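Local coordinates for protein A52 (Vaccinia virus, PDB 2VVW), which suppresses the host innate immune response as a Bcl-2-like protein, associating with IRAK2 to inhibit NF-kappa-B signalling and with TRAF6 to activate p38, at residues L131-D135 with H136-K140; G60-E63 with E64-Q67. All blocks are in the same frame, centred on the assembly; numbering follows the deposited sequence.

Contact 1. Residues L131-D135 with H136-K140; sequences LFIND and HMLDK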
# COMPACT_ATOMS: atom_id res chain seq x y z
N LEU A 131 -0.94 2.92 -18.79
CA LEU A 131 -0.68 3.52 -20.12
C LEU A 131 -0.13 2.50 -21.10
O LEU A 131 -0.38 2.58 -22.31
CB LEU A 131 0.34 4.67 -20.05
CG LEU A 131 -0.07 6.07 -19.60
CD1 LEU A 131 1.19 6.92 -19.46
CD2 LEU A 131 -1.06 6.69 -20.59
N PHE A 132 0.65 1.56 -20.59
CA PHE A 132 1.51 0.72 -21.41
C PHE A 132 0.98 -0.71 -21.60
O PHE A 132 1.14 -1.30 -22.69
CB PHE A 132 2.90 0.69 -20.77
CG PHE A 132 4.00 0.25 -21.70
CD1 PHE A 132 4.72 1.18 -22.43
CD2 PHE A 132 4.36 -1.09 -21.80
CE1 PHE A 132 5.76 0.77 -23.28
CE2 PHE A 132 5.39 -1.50 -22.63
CZ PHE A 132 6.09 -0.57 -23.38
N ILE A 133 0.36 -1.27 -20.56
CA ILE A 133 -0.06 -2.68 -20.51
C ILE A 133 -1.57 -2.81 -20.40
O ILE A 133 -2.16 -2.51 -19.37
CB ILE A 133 0.60 -3.40 -19.30
CG1 ILE A 133 2.07 -3.02 -19.20
CG2 ILE A 133 0.46 -4.91 -19.45
CD1 ILE A 133 2.85 -3.80 -18.16
N ASN A 134 -2.21 -3.24 -21.49
CA ASN A 134 -3.65 -3.46 -21.48
C ASN A 134 -3.99 -4.82 -20.86
O ASN A 134 -3.10 -5.59 -20.55
CB ASN A 134 -4.25 -3.31 -22.89
CG ASN A 134 -3.77 -4.37 -23.89
OD1 ASN A 134 -3.33 -5.46 -23.51
ND2 ASN A 134 -3.89 -4.06 -25.18
N ASP A 135 -5.29 -5.10 -20.72
CA ASP A 135 -5.73 -6.34 -20.05
C ASP A 135 -5.35 -7.62 -20.81
O ASP A 135 -5.05 -8.64 -20.20
CB ASP A 135 -7.25 -6.28 -19.80
CG ASP A 135 -7.62 -5.29 -18.70
OD1 ASP A 135 -6.72 -4.89 -17.93
OD2 ASP A 135 -8.79 -4.90 -18.61
N HIS A 136 -5.34 -7.53 -22.13
CA HIS A 136 -4.86 -8.61 -22.98
C HIS A 136 -3.42 -8.98 -22.63
O HIS A 136 -3.09 -10.15 -22.44
CB HIS A 136 -4.97 -8.21 -24.45
CG HIS A 136 -4.52 -9.26 -25.41
ND1 HIS A 136 -5.34 -10.28 -25.83
CD2 HIS A 136 -3.34 -9.45 -26.04
CE1 HIS A 136 -4.69 -11.05 -26.68
NE2 HIS A 136 -3.47 -10.58 -26.82
N MET A 137 -2.58 -7.96 -22.50
CA MET A 137 -1.18 -8.16 -22.12
C MET A 137 -1.00 -8.64 -20.70
O MET A 137 -0.13 -9.48 -20.43
CB MET A 137 -0.37 -6.88 -22.35
CG MET A 137 -0.12 -6.56 -23.80
SD MET A 137 0.79 -7.89 -24.64
CE MET A 137 0.69 -7.33 -26.33
N LEU A 138 -1.80 -8.11 -19.77
CA LEU A 138 -1.76 -8.60 -18.40
C LEU A 138 -2.09 -10.09 -18.35
O LEU A 138 -1.39 -10.86 -17.69
CB LEU A 138 -2.69 -7.81 -17.48
CG LEU A 138 -2.30 -6.37 -17.14
CD1 LEU A 138 -3.44 -5.73 -16.36
CD2 LEU A 138 -0.98 -6.32 -16.36
N ASP A 139 -3.13 -10.52 -19.07
CA ASP A 139 -3.44 -11.96 -19.20
C ASP A 139 -2.23 -12.78 -19.65
O ASP A 139 -1.99 -13.88 -19.14
CB ASP A 139 -4.57 -12.19 -20.20
CG ASP A 139 -5.94 -11.78 -19.68
OD1 ASP A 139 -6.14 -11.77 -18.45
OD2 ASP A 139 -6.83 -11.49 -20.51
N LYS A 140 -1.50 -12.28 -20.64
CA LYS A 140 -0.35 -13.01 -21.18
C LYS A 140 0.79 -13.07 -20.16
O LYS A 140 1.45 -14.11 -20.01
CB LYS A 140 0.13 -12.38 -22.49
CG LYS A 140 -0.89 -12.52 -23.62
CD LYS A 140 -0.43 -11.87 -24.92
CE LYS A 140 0.19 -12.90 -25.87
NZ LYS A 140 -0.82 -13.86 -26.42
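Leu138 N reaches back to Asn134 O at 2.9 Å, and Asp139 N does the same to Asp135 O at 2.9 Å, the first two i to i+4 bonds of helix 135-153. The chain arrives here from helix 123-132; Ile133 leaves helical backbone angles, and Asn134, with psi near 176°, is still extended before the new helix begins at Asp135. The Leu138 N-H enters in the plane of the Asn134 carbonyl, whereas that of Asp139 comes in tilted.

Asn134 is the N-cap. Its CG sits between the backbone N and the carbonyl carbon (chi1 66°), which swings the amide forward over the first turn, and OD1 accepts from Met137 N at 2.8 Å, the donor lying almost straight off the end of the CG-OD1 bond (174°). The same oxygen lies 3.4 Å from Met137 CG, so the base of the methionine side chain passes beside the cap. In this all-helical Bcl-2-like fold, this turn links helix 123-132 to helix 135-153, the last two of the chain.

The buried Ile133 packs back on the first turn of the new helix. Its CG2 branch, anti to the backbone N, meets Met137 CB at 3.6 Å and Leu138 CD2 at 3.7 Å, the isoleucine crossing each of the two side chains at about a right angle. Ile133 also packs on Cys99 and Ile103 of helix 96-115, while Leu138 leans on Met21 and Leu25 of helix 21-35. The other methyl of Leu138, CD1, turns to the carboxylate of Asp135, 3.7 Å from OD1.

Contact 2. Residues G60-E63 with E64-Q67; sequences GTIE and ELKQ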
# COMPACT_ATOMS: atom_id res chain seq x y z
N GLY A 60 18.20 -0.08 -20.60
CA GLY A 60 19.46 0.42 -20.11
C GLY A 60 19.52 0.38 -18.60
O GLY A 60 18.58 -0.07 -17.95
N THR A 61 20.64 0.85 -18.05
CA THR A 61 20.90 0.72 -16.64
C THR A 61 20.12 1.76 -15.88
O THR A 61 19.77 2.82 -16.42
CB THR A 61 22.37 0.95 -16.31
OG1 THR A 61 22.71 2.29 -16.67
CG2 THR A 61 23.26 -0.04 -17.04
N ILE A 62 19.89 1.50 -14.61
CA ILE A 62 19.17 2.45 -13.79
C ILE A 62 19.98 3.74 -13.63
O ILE A 62 19.40 4.82 -13.52
CB ILE A 62 18.77 1.85 -12.44
CG1 ILE A 62 17.79 2.77 -11.69
CG2 ILE A 62 20.03 1.52 -11.59
CD1 ILE A 62 16.49 3.14 -12.46
N GLU A 63 21.31 3.65 -13.64
CA GLU A 63 22.14 4.86 -13.50
C GLU A 63 21.98 5.80 -14.71
O GLU A 63 21.94 7.02 -14.55
CB GLU A 63 23.60 4.52 -13.28
CG GLU A 63 23.87 3.77 -11.98
CD GLU A 63 23.62 2.28 -12.06
OE1 GLU A 63 23.33 1.76 -13.16
OE2 GLU A 63 23.72 1.61 -11.02
N GLU A 64 21.86 5.22 -15.91
CA GLU A 64 21.60 6.01 -17.10
C GLU A 64 20.23 6.70 -17.04
O GLU A 64 20.11 7.87 -17.38
CB GLU A 64 21.68 5.15 -18.36
CG GLU A 64 20.94 5.79 -19.54
CD GLU A 64 21.32 5.21 -20.89
OE1 GLU A 64 21.74 4.03 -20.96
OE2 GLU A 64 21.18 5.97 -21.89
N LEU A 65 19.22 5.94 -16.63
CA LEU A 65 17.85 6.45 -16.58
C LEU A 65 17.68 7.50 -15.49
O LEU A 65 17.06 8.53 -15.71
CB LEU A 65 16.86 5.30 -16.34
CG LEU A 65 16.74 4.28 -17.47
CD1 LEU A 65 16.22 2.94 -16.92
CD2 LEU A 65 15.83 4.82 -18.56
N LYS A 66 18.24 7.23 -14.32
CA LYS A 66 18.22 8.20 -13.22
C LYS A 66 18.73 9.57 -13.68
O LYS A 66 18.10 10.59 -13.40
CB LYS A 66 19.05 7.68 -12.04
CG LYS A 66 19.04 8.59 -10.81
CD LYS A 66 19.89 8.03 -9.66
CE LYS A 66 20.15 9.11 -8.63
NZ LYS A 66 20.87 8.59 -7.45
N GLN A 67 19.87 9.58 -14.37
CA GLN A 67 20.45 10.81 -14.91
C GLN A 67 19.59 11.43 -16.02
O GLN A 67 19.17 12.59 -15.92
CB GLN A 67 21.86 10.55 -15.44
CG GLN A 67 22.54 11.74 -16.06
CD GLN A 67 22.75 12.88 -15.08
OE1 GLN A 67 22.91 12.66 -13.88
NE2 GLN A 67 22.77 14.11 -15.60
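Thr61 and Glu64 cross at about a right angle, the threonine hydroxyl coming up against the base of the glutamate: OG1 lies 3.5 Å from Glu64 CB and accepts a hydrogen bond from Glu64 N at 3.1 Å. What brings the hydroxyl there is a chi1 of 63°, with OG1 held between the backbone N and the carbonyl carbon of its own residue. Beyond CB the glutamate runs out extended, and its OE2 has a long, weak ion pair with Lys68.

Leu65 takes a different direction. Its CG and CD1 lie beside the Thr61 carbonyl oxygen, CG at 3.5 Å, and this oxygen also accepts from Leu65 N, the donor lying in the carbonyl plane. Ile62 starts off facing away from the following turn, but its chain bends so that CD1 comes back to 4.5 Å from Leu65 CB, a loose apolar touch.

Thr61 is thus the N-cap of helix 62-68, a short helix of the Bcl-2-like bundle that follows helix 51-59 after a break at Gly60, the first residue to leave helical angles. The glycine has a phi of 106°, a backbone shape that would press any CB into the carbonyl oxygen of the residue before. Ile62 and Leu65 seat the helix on helix 96-115, the isoleucine on Cys108 and Val112, the leucine on Leu105.

Lys66 CB rests 3.2 Å from Ile62 O, the acceptor for Lys66 N, and its side chain, extended beyond CG, also touches Val112. At the next residue, Gln67 N bonds to Glu63 O at 3.3 Å from above the carbonyl plane.

How the contacts relate
Contacts 1 and 2 are both helix starts, capped by Asn134 and Thr61 respectively, and each cap side chain accepts from the backbone N three residues on. They lie far apart: their centres are 25 Å from each other, their nearest atoms about 12 Å, and they do not touch. Helix 96-115 is the shared neighbour. Contact 1 packs against its earlier part, around residues 99-103, and contact 2 against its later part, around residues 105-112. Contact 2 comes first along the chain, entering a short helix; contact 1 enters the long helix 135-153.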